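Local coordinates for protein putative DD-carboxypeptidase TP_0574 (Treponema pallidum, PDB 1O75) that shows zinc-dependent carboxypeptidase activity on synthetic depsipeptides, binds penicillin, and may act as a D,D-carboxypeptidase that lowers peptidoglycan cross-linking, at residues F248-Y260 and T288-Y300. The protein carries 2 engineered substitutions. Sequence-based numbering, arbitrary orientation.
Sequences FIDYVMNFNTVRY and TGRVPRISCGINY. With PDX (2,3-di-O-sulfo-alpha-D-glucopyranose), chain C; XE (xenon), chain F; PDX (2,3-di-O-sulfo-alpha-D-glucopyranose), chain D.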
ATOM      1  N   PHE B 248      13.539   9.005   3.465  1.00 27.74           N
ATOM      2  CA  PHE B 248      12.974   8.783   2.140  1.00 28.88           C
ATOM      3  C   PHE B 248      12.394  10.069   1.595  1.00 28.80           C
ATOM      4  O   PHE B 248      12.582  10.410   0.425  1.00 27.06           O
ATOM      5  CB  PHE B 248      11.883   7.714   2.176  1.00 29.01           C
ATOM      6  CG  PHE B 248      11.208   7.510   0.845  1.00 30.13           C
ATOM      7  CD1 PHE B 248      11.921   6.998  -0.246  1.00 29.53           C
ATOM      8  CD2 PHE B 248       9.873   7.853   0.674  1.00 30.80           C
ATOM      9  CE1 PHE B 248      11.303   6.832  -1.485  1.00 30.69           C
ATOM     10  CE2 PHE B 248       9.245   7.694  -0.555  1.00 28.53           C
ATOM     11  CZ  PHE B 248       9.955   7.184  -1.636  1.00 29.46           C
ATOM     12  N   ILE B 249      11.689  10.810   2.443  1.00 26.73           N
ATOM     13  CA  ILE B 249      11.121  12.065   1.985  1.00 25.88           C
ATOM     14  C   ILE B 249      12.209  13.046   1.524  1.00 26.81           C
ATOM     15  O   ILE B 249      12.045  13.736   0.519  1.00 26.40           O
ATOM     16  CB  ILE B 249      10.240  12.682   3.101  1.00 26.15           C
ATOM     17  CG1 ILE B 249       8.977  11.837   3.242  1.00 27.54           C
ATOM     18  CG2 ILE B 249       9.867  14.125   2.770  1.00 28.10           C
ATOM     19  CD1 ILE B 249       8.165  11.747   1.968  1.00 29.59           C
ATOM     20  N   ASP B 250      13.319  13.117   2.255  1.00 27.90           N
ATOM     21  CA  ASP B 250      14.393  14.028   1.860  1.00 29.45           C
ATOM     22  C   ASP B 250      14.870  13.634   0.457  1.00 28.17           C
ATOM     23  O   ASP B 250      15.204  14.485  -0.362  1.00 29.27           O
ATOM     24  CB  ASP B 250      15.580  13.950   2.834  1.00 30.79           C
ATOM     25  CG  ASP B 250      15.322  14.694   4.145  1.00 39.48           C
ATOM     26  OD1 ASP B 250      14.450  15.592   4.176  1.00 42.09           O
ATOM     27  OD2 ASP B 250      16.008  14.401   5.149  1.00 42.70           O
ATOM     28  N   TYR B 251      14.906  12.341   0.183  1.00 26.42           N
ATOM     29  CA  TYR B 251      15.340  11.905  -1.138  1.00 27.31           C
ATOM     30  C   TYR B 251      14.336  12.303  -2.241  1.00 26.57           C
ATOM     31  O   TYR B 251      14.721  12.948  -3.219  1.00 27.80           O
ATOM     32  CB  TYR B 251      15.558  10.395  -1.169  1.00 25.35           C
ATOM     33  CG  TYR B 251      16.093   9.911  -2.520  1.00 27.71           C
ATOM     34  CD1 TYR B 251      17.431  10.114  -2.869  1.00 27.45           C
ATOM     35  CD2 TYR B 251      15.256   9.274  -3.448  1.00 27.59           C
ATOM     36  CE1 TYR B 251      17.938   9.692  -4.110  1.00 26.20           C
ATOM     37  CE2 TYR B 251      15.748   8.848  -4.706  1.00 26.89           C
ATOM     38  CZ  TYR B 251      17.090   9.064  -5.024  1.00 28.35           C
ATOM     39  OH  TYR B 251      17.580   8.712  -6.264  1.00 25.78           O
ATOM     40  N   VAL B 252      13.059  11.955  -2.102  1.00 26.01           N
ATOM     41  CA  VAL B 252      12.136  12.327  -3.178  1.00 26.22           C
ATOM     42  C   VAL B 252      12.015  13.835  -3.297  1.00 27.74           C
ATOM     43  O   VAL B 252      11.721  14.346  -4.376  1.00 26.70           O
ATOM     44  CB  VAL B 252      10.709  11.684  -3.020  1.00 28.34           C
ATOM     45  CG1 VAL B 252      10.795  10.179  -3.184  1.00 24.75           C
ATOM     46  CG2 VAL B 252      10.091  12.043  -1.635  1.00 28.78           C
ATOM     47  N   MET B 253      12.273  14.570  -2.212  1.00 27.88           N
ATOM     48  CA  MET B 253      12.167  16.036  -2.299  1.00 27.97           C
ATOM     49  C   MET B 253      13.375  16.615  -3.041  1.00 27.46           C
ATOM     50  O   MET B 253      13.419  17.804  -3.331  1.00 31.09           O
ATOM     51  CB  MET B 253      12.044  16.672  -0.911  1.00 28.17           C
ATOM     52  CG  MET B 253      10.662  16.461  -0.262  1.00 28.60           C
ATOM     53  SD  MET B 253       9.313  17.206  -1.229  1.00 31.28           S
ATOM     54  CE  MET B 253       8.001  16.143  -0.864  1.00 37.14           C
ATOM     55  N   ASN B 254      14.354  15.766  -3.333  1.00 25.81           N
ATOM     56  CA  ASN B 254      15.532  16.182  -4.099  1.00 26.45           C
ATOM     57  C   ASN B 254      15.639  15.404  -5.419  1.00 28.11           C
ATOM     58  O   ASN B 254      16.566  15.610  -6.225  1.00 25.36           O
ATOM     59  CB  ASN B 254      16.781  15.990  -3.249  1.00 27.65           C
ATOM     60  CG  ASN B 254      16.954  17.132  -2.263  1.00 30.27           C
ATOM     61  OD1 ASN B 254      17.198  18.265  -2.667  1.00 32.27           O
ATOM     62  ND2 ASN B 254      16.779  16.847  -0.984  1.00 32.07           N
ATOM     63  N   PHE B 255      14.677  14.510  -5.636  1.00 27.32           N
ATOM     64  CA  PHE B 255      14.659  13.704  -6.857  1.00 26.36           C
ATOM     65  C   PHE B 255      14.365  14.525  -8.099  1.00 25.92           C
ATOM     66  O   PHE B 255      13.426  15.329  -8.134  1.00 23.91           O
ATOM     67  CB  PHE B 255      13.600  12.607  -6.757  1.00 25.08           C
ATOM     68  CG  PHE B 255      13.445  11.798  -8.019  1.00 25.06           C
ATOM     69  CD1 PHE B 255      14.306  10.728  -8.287  1.00 24.54           C
ATOM     70  CD2 PHE B 255      12.417  12.084  -8.917  1.00 26.56           C
ATOM     71  CE1 PHE B 255      14.133   9.946  -9.434  1.00 25.07           C
ATOM     72  CE2 PHE B 255      12.232  11.309 -10.074  1.00 28.13           C
ATOM     73  CZ  PHE B 255      13.099  10.230 -10.326  1.00 26.45           C
ATOM     74  N   ASN B 256      15.136  14.280  -9.153  1.00 25.91           N
ATOM     75  CA  ASN B 256      14.910  14.992 -10.394  1.00 23.84           C
ATOM     76  C   ASN B 256      14.388  14.112 -11.536  1.00 23.80           C
ATOM     77  O   ASN B 256      13.296  14.338 -12.064  1.00 23.99           O
ATOM     78  CB  ASN B 256      16.206  15.652 -10.867  1.00 25.89           C
ATOM     79  CG  ASN B 256      16.395  17.045 -10.307  1.00 29.38           C
ATOM     80  OD1 ASN B 256      15.430  17.749 -10.086  1.00 29.37           O
ATOM     81  ND2 ASN B 256      17.650  17.460 -10.111  1.00 28.96           N
ATOM     82  N   THR B 257      15.166  13.097 -11.914  1.00 23.37           N
ATOM     83  CA  THR B 257      14.769  12.303 -13.069  1.00 22.02           C
ATOM     84  C   THR B 257      15.443  10.934 -13.149  1.00 23.76           C
ATOM     85  O   THR B 257      16.176  10.528 -12.224  1.00 22.99           O
ATOM     86  CB  THR B 257      15.046  13.170 -14.335  1.00 23.83           C
ATOM     87  OG1 THR B 257      14.448  12.575 -15.492  1.00 25.79           O
ATOM     88  CG2 THR B 257      16.579  13.364 -14.546  1.00 25.59           C
ATOM     89  N   VAL B 258      15.173  10.208 -14.240  1.00 23.40           N
ATOM     90  CA  VAL B 258      15.748   8.883 -14.440  1.00 22.67           C
ATOM     91  C   VAL B 258      16.211   8.709 -15.879  1.00 23.73           C
ATOM     92  O   VAL B 258      15.506   9.090 -16.824  1.00 25.83           O
ATOM     93  CB  VAL B 258      14.716   7.738 -14.208  1.00 24.81           C
ATOM     94  CG1 VAL B 258      15.454   6.379 -14.087  1.00 21.81           C
ATOM     95  CG2 VAL B 258      13.900   8.003 -12.989  1.00 28.07           C
ATOM     96  N   ARG B 259      17.385   8.117 -16.044  1.00 24.50           N
ATOM     97  CA  ARG B 259      17.899   7.833 -17.374  1.00 22.05           C
ATOM     98  C   ARG B 259      17.677   6.349 -17.630  1.00 21.29           C
ATOM     99  O   ARG B 259      17.902   5.520 -16.745  1.00 23.87           O
ATOM    100  CB  ARG B 259      19.394   8.120 -17.447  1.00 23.90           C
ATOM    101  CG  ARG B 259      19.990   7.855 -18.848  1.00 25.03           C
ATOM    102  CD  ARG B 259      21.532   7.858 -18.776  1.00 29.00           C
ATOM    103  NE  ARG B 259      22.137   7.632 -20.083  1.00 29.80           N
ATOM    104  CZ  ARG B 259      22.588   8.605 -20.868  1.00 33.82           C
ATOM    105  NH1 ARG B 259      22.498   9.864 -20.470  1.00 34.65           N
ATOM    106  NH2 ARG B 259      23.132   8.320 -22.047  1.00 32.99           N
ATOM    107  N   TYR B 260      17.214   5.998 -18.820  1.00 22.37           N
ATOM    108  CA  TYR B 260      17.058   4.579 -19.154  1.00 22.70           C
ATOM    109  C   TYR B 260      18.179   4.225 -20.167  1.00 25.10           C
ATOM    110  O   TYR B 260      18.288   4.890 -21.199  1.00 24.00           O
ATOM    111  CB  TYR B 260      15.716   4.295 -19.867  1.00 23.43           C
ATOM    112  CG  TYR B 260      14.452   4.477 -19.023  1.00 26.04           C
ATOM    113  CD1 TYR B 260      14.528   4.642 -17.634  1.00 24.31           C
ATOM    114  CD2 TYR B 260      13.183   4.460 -19.623  1.00 23.72           C
ATOM    115  CE1 TYR B 260      13.363   4.787 -16.850  1.00 24.17           C
ATOM    116  CE2 TYR B 260      12.005   4.601 -18.853  1.00 24.73           C
ATOM    117  CZ  TYR B 260      12.110   4.763 -17.469  1.00 27.60           C
ATOM    118  OH  TYR B 260      10.964   4.891 -16.711  1.00 25.82           O
ATOM    119  N   THR B 288       4.332   9.915  -0.990  1.00 30.78           N
ATOM    120  CA  THR B 288       4.961  10.477   0.204  1.00 30.71           C
ATOM    121  C   THR B 288       4.760   9.583   1.423  1.00 30.89           C
ATOM    122  O   THR B 288       4.989  10.002   2.562  1.00 32.88           O
ATOM    123  CB  THR B 288       4.376  11.854   0.511  1.00 35.00           C
ATOM    124  OG1 THR B 288       2.961  11.727   0.671  1.00 36.57           O
ATOM    125  CG2 THR B 288       4.661  12.805  -0.611  1.00 33.28           C
ATOM    126  N   GLY B 289       4.320   8.360   1.177  1.00 31.38           N
ATOM    127  CA  GLY B 289       4.103   7.406   2.238  1.00 32.15           C
ATOM    128  C   GLY B 289       5.397   6.860   2.828  1.00 33.50           C
ATOM    129  O   GLY B 289       6.488   7.359   2.554  1.00 31.89           O
ATOM    130  N   ARG B 290       5.269   5.816   3.639  1.00 33.68           N
ATOM    131  CA  ARG B 290       6.413   5.225   4.310  1.00 34.75           C
ATOM    132  C   ARG B 290       7.241   4.221   3.511  1.00 35.11           C
ATOM    133  O   ARG B 290       8.357   3.910   3.909  1.00 37.00           O
ATOM    134  CB  ARG B 290       5.933   4.571   5.602  1.00 39.04           C
ATOM    135  CG  ARG B 290       5.349   5.571   6.600  1.00 43.62           C
ATOM    136  CD  ARG B 290       4.320   4.893   7.445  1.00 50.48           C
ATOM    137  NE  ARG B 290       4.001   5.653   8.649  1.00 54.34           N
ATOM    138  CZ  ARG B 290       4.885   5.945   9.598  1.00 55.34           C
ATOM    139  NH1 ARG B 290       6.155   5.553   9.479  1.00 54.00           N
ATOM    140  NH2 ARG B 290       4.490   6.599  10.679  1.00 56.11           N
ATOM    141  N   VAL B 291       6.717   3.723   2.397  1.00 30.95           N
ATOM    142  CA  VAL B 291       7.447   2.747   1.591  1.00 31.07           C
ATOM    143  C   VAL B 291       8.430   3.489   0.682  1.00 30.86           C
ATOM    144  O   VAL B 291       8.026   4.258  -0.184  1.00 30.48           O
ATOM    145  CB  VAL B 291       6.475   1.907   0.757  1.00 31.73           C
ATOM    146  CG1 VAL B 291       7.233   0.811   0.004  1.00 30.60           C
ATOM    147  CG2 VAL B 291       5.435   1.285   1.674  1.00 34.08           C
ATOM    148  N   PRO B 292       9.741   3.259   0.867  1.00 31.10           N
ATOM    149  CA  PRO B 292      10.800   3.911   0.085  1.00 31.64           C
ATOM    150  C   PRO B 292      10.906   3.347  -1.328  1.00 32.64           C
ATOM    151  O   PRO B 292      11.890   2.698  -1.699  1.00 33.54           O
ATOM    152  CB  PRO B 292      12.045   3.660   0.943  1.00 29.86           C
ATOM    153  CG  PRO B 292      11.801   2.257   1.445  1.00 34.25           C
ATOM    154  CD  PRO B 292      10.301   2.246   1.789  1.00 33.42           C
ATOM    155  N   ARG B 293       9.882   3.611  -2.123  1.00 33.14           N
ATOM    156  CA  ARG B 293       9.822   3.081  -3.473  1.00 33.20           C
ATOM    157  C   ARG B 293       9.747   4.155  -4.555  1.00 32.47           C
ATOM    158  O   ARG B 293       9.112   5.195  -4.370  1.00 31.51           O
ATOM    159  CB  ARG B 293       8.590   2.167  -3.560  1.00 36.14           C
ATOM    160  CG  ARG B 293       8.172   1.702  -4.944  1.00 40.67           C
ATOM    161  CD  ARG B 293       6.959   0.771  -4.822  1.00 46.65           C
ATOM    162  NE  ARG B 293       5.885   1.438  -4.088  1.00 51.39           N
ATOM    163  CZ  ARG B 293       5.072   0.863  -3.202  1.00 51.96           C
ATOM    164  NH1 ARG B 293       5.180  -0.427  -2.906  1.00 52.32           N
ATOM    165  NH2 ARG B 293       4.151   1.601  -2.596  1.00 52.76           N
ATOM    166  N   ILE B 294      10.432   3.922  -5.666  1.00 30.16           N
ATOM    167  CA  ILE B 294      10.343   4.826  -6.804  1.00 27.75           C
ATOM    168  C   ILE B 294      10.067   3.904  -7.971  1.00 28.39           C
ATOM    169  O   ILE B 294      10.762   2.902  -8.139  1.00 27.21           O
ATOM    170  CB  ILE B 294      11.623   5.619  -7.028  1.00 31.53           C
ATOM    171  CG1 ILE B 294      11.820   6.576  -5.841  1.00 32.46           C
ATOM    172  CG2 ILE B 294      11.517   6.438  -8.335  1.00 29.29           C
ATOM    173  CD1 ILE B 294      12.844   7.610  -6.074  1.00 36.55           C
ATOM    174  N   SER B 295       9.024   4.201  -8.744  1.00 26.52           N
ATOM    175  CA  SER B 295       8.667   3.362  -9.889  1.00 26.81           C
ATOM    176  C   SER B 295       8.996   4.048 -11.216  1.00 26.59           C
ATOM    177  O   SER B 295       8.819   5.262 -11.363  1.00 24.33           O
ATOM    178  CB  SER B 295       7.188   3.010  -9.822  1.00 29.90           C
ATOM    179  OG  SER B 295       6.926   2.317  -8.606  1.00 32.20           O
ATOM    180  N   CYS B 296       9.481   3.256 -12.166  1.00 26.66           N
ATOM    181  CA  CYS B 296       9.882   3.737 -13.491  1.00 28.45           C
ATOM    182  C   CYS B 296       9.173   2.856 -14.500  1.00 28.37           C
ATOM    183  O   CYS B 296       9.246   1.638 -14.394  1.00 30.35           O
ATOM    184  CB  CYS B 296      11.396   3.539 -13.692  1.00 28.28           C
ATOM    185  SG  CYS B 296      12.369   4.377 -12.482  1.00 37.87           S
ATOM    186  N   GLY B 297       8.515   3.466 -15.476  1.00 26.86           N
ATOM    187  CA  GLY B 297       7.831   2.679 -16.476  1.00 25.73           C
ATOM    188  C   GLY B 297       8.220   3.067 -17.883  1.00 25.08           C
ATOM    189  O   GLY B 297       8.853   4.109 -18.102  1.00 24.47           O
ATOM    190  N   ILE B 298       7.820   2.251 -18.848  1.00 22.89           N
ATOM    191  CA  ILE B 298       8.145   2.573 -20.221  1.00 24.78           C
ATOM    192  C   ILE B 298       7.044   2.069 -21.142  1.00 23.79           C
ATOM    193  O   ILE B 298       6.376   1.083 -20.841  1.00 24.83           O
ATOM    194  CB  ILE B 298       9.503   1.933 -20.623  1.00 25.56           C
ATOM    195  CG1 ILE B 298       9.972   2.477 -21.974  1.00 24.06           C
ATOM    196  CG2 ILE B 298       9.376   0.386 -20.682  1.00 23.63           C
ATOM    197  CD1 ILE B 298      11.368   1.960 -22.367  1.00 26.16           C
ATOM    198  N   ASN B 299       6.813   2.792 -22.222  1.00 25.18           N
ATOM    199  CA  ASN B 299       5.853   2.344 -23.231  1.00 26.82           C
ATOM    200  C   ASN B 299       6.675   2.379 -24.507  1.00 25.00           C
ATOM    201  O   ASN B 299       7.081   3.443 -24.947  1.00 26.03           O
ATOM    202  CB  ASN B 299       4.655   3.282 -23.371  1.00 27.74           C
ATOM    203  CG  ASN B 299       3.658   2.772 -24.395  1.00 31.18           C
ATOM    204  OD1 ASN B 299       3.970   2.698 -25.586  1.00 29.83           O
ATOM    205  ND2 ASN B 299       2.459   2.405 -23.937  1.00 28.00           N
ATOM    206  N   TYR B 300       6.918   1.213 -25.095  1.00 26.23           N
ATOM    207  CA  TYR B 300       7.766   1.139 -26.286  1.00 26.47           C
ATOM    208  C   TYR B 300       7.288   1.992 -27.447  1.00 27.93           C
ATOM    209  O   TYR B 300       8.059   2.317 -28.343  1.00 27.62           O
ATOM    210  CB  TYR B 300       7.903  -0.322 -26.723  1.00 26.16           C
ATOM    211  CG  TYR B 300       8.371  -1.226 -25.597  1.00 26.88           C
ATOM    212  CD1 TYR B 300       7.735  -2.446 -25.345  1.00 25.91           C
ATOM    213  CD2 TYR B 300       9.457  -0.856 -24.778  1.00 28.09           C
ATOM    214  CE1 TYR B 300       8.160  -3.282 -24.311  1.00 25.30           C
ATOM    215  CE2 TYR B 300       9.895  -1.687 -23.746  1.00 25.96           C
ATOM    216  CZ  TYR B 300       9.241  -2.899 -23.519  1.00 25.64           C
ATOM    217  OH  TYR B 300       9.673  -3.729 -22.511  1.00 26.79           O
TER
HETATM  218  C1  PDX C   2       0.977   1.963   0.270  1.00 55.27           C
HETATM  219  C2  PDX C   2       1.178   3.341   0.880  1.00 55.15           C
HETATM  220  C3  PDX C   2       0.618   3.381   2.297  1.00 56.56           C
HETATM  221  C4  PDX C   2      -0.839   2.917   2.366  1.00 57.17           C
HETATM  222  C5  PDX C   2      -0.950   1.542   1.739  1.00 56.51           C
HETATM  223  C6  PDX C   2      -2.343   1.012   1.682  1.00 56.56           C
HETATM  224  O2  PDX C   2       2.595   3.613   0.868  1.00 54.42           O
HETATM  225  O3  PDX C   2       0.679   4.736   2.765  1.00 57.36           O
HETATM  226  O4  PDX C   2      -1.346   2.945   3.726  1.00 56.59           O
HETATM  227  O5  PDX C   2      -0.421   1.551   0.354  1.00 54.60           O
HETATM  228  O6  PDX C   2      -2.671   0.635   0.325  1.00 57.89           O
HETATM  229  O1S PDX C   2       4.331   5.068   0.383  1.00 55.36           O
HETATM  230  O2S PDX C   2       2.131   5.798  -0.177  1.00 54.94           O
HETATM  231  O3S PDX C   2       3.159   3.978  -1.463  1.00 53.42           O
HETATM  232  O1X PDX C   2       1.185   6.558   4.066  1.00 60.48           O
HETATM  233  O2X PDX C   2       2.610   4.647   3.995  1.00 60.02           O
HETATM  234  O3X PDX C   2       0.530   4.527   5.181  1.00 58.88           O
HETATM  235  S   PDX C   2       3.107   4.682  -0.006  1.00 57.18           S
HETATM  236  S'  PDX C   2       1.330   5.099   4.068  1.00 60.27           S
HETATM  237 XE    XE F1415      11.448   1.319 -16.965  0.50 34.76          XE
HETATM  238  C1  PDX D   1       4.653  -2.227   0.629  1.00 57.10           C
HETATM  239  C2  PDX D   1       4.664  -2.256   2.176  1.00 56.12           C
HETATM  240  C3  PDX D   1       3.242  -2.516   2.712  1.00 55.55           C
HETATM  241  C4  PDX D   1       2.219  -1.506   2.135  1.00 55.10           C
HETATM  242  C5  PDX D   1       2.334  -1.435   0.606  1.00 54.68           C
HETATM  243  C6  PDX D   1       1.542  -0.289   0.048  1.00 54.17           C
HETATM  244  O1  PDX D   1       4.227  -3.497   0.157  1.00 54.76           O
HETATM  245  O2  PDX D   1       5.538  -3.298   2.661  1.00 54.70           O
HETATM  246  O3  PDX D   1       3.245  -2.382   4.160  1.00 55.44           O
HETATM  247  O4  PDX D   1       0.903  -1.787   2.671  1.00 52.86           O
HETATM  248  O5  PDX D   1       3.727  -1.191   0.184  1.00 54.04           O
HETATM  249  O6  PDX D   1       1.746   0.917   0.840  1.00 52.12           O
HETATM  250  O1S PDX D   1       7.556  -3.919   3.684  1.00 56.26           O
HETATM  251  O2S PDX D   1       7.664  -2.203   1.959  1.00 55.39           O
HETATM  252  O3S PDX D   1       6.783  -1.737   4.132  1.00 54.60           O
HETATM  253  O1X PDX D   1       1.383  -3.466   4.893  1.00 54.42           O
HETATM  254  O2X PDX D   1       3.510  -4.571   5.076  1.00 56.37           O
HETATM  255  O3X PDX D   1       3.049  -2.715   6.491  1.00 56.83           O
HETATM  256  S   PDX D   1       6.867  -2.865   3.211  1.00 57.27           S
HETATM  257  S'  PDX D   1       2.846  -3.371   5.217  1.00 58.41           S
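Phe248 on Pro292, Tyr251 on Ile294 and Tyr260 on Gly297 join the two facing antiparallel sheets of a β-sandwich, consistent with the immunoglobulin-like E-set family of this domain: strand 255-260 belongs to one, strand 293-298 to the other, their axes 9.4 Å apart and crossing at -45°. Helix 245-252 leads into strand 255-262, and its flat Phe248 ring, CG anti to the backbone N (chi1 176°), lies against the backbone of the inverse γ-turn centred on Pro292. Pro292 CA makes a CH-π contact over one ring face, 3.5 Å from the centroid, and the Arg293 carbonyl O meets the ring edge. The outer side of this turn binds sulfated sugar: Arg290 N gives a nearly straight bond to O2X on one sulfate of a bound sugar, and Arg293 NH2 a weak one to O3S on that sugar's other sulfate. Gly289, with no side chain, lets its CA come within 3.0 Å of O1S, on the same sulfate as O3S.

Deeper in, β-branched Ile294 sends its long CG1-CD1 arm across the interface; with CG1 anti to the carbonyl carbon (chi1 -67°), CD1 abuts the edge of the Tyr251 ring at CE2, 3.4 Å away. Further along, Cys296 SG rests 4.0 Å from both Val258 methyls, CG1 and CG2. Tyr260 lays one ring face on a xenon atom that Cys296 and Gly297 also line, and its buried hydroxyl OH donates to Gly297 O at 2.6 Å, from 36° above the carbonyl plane.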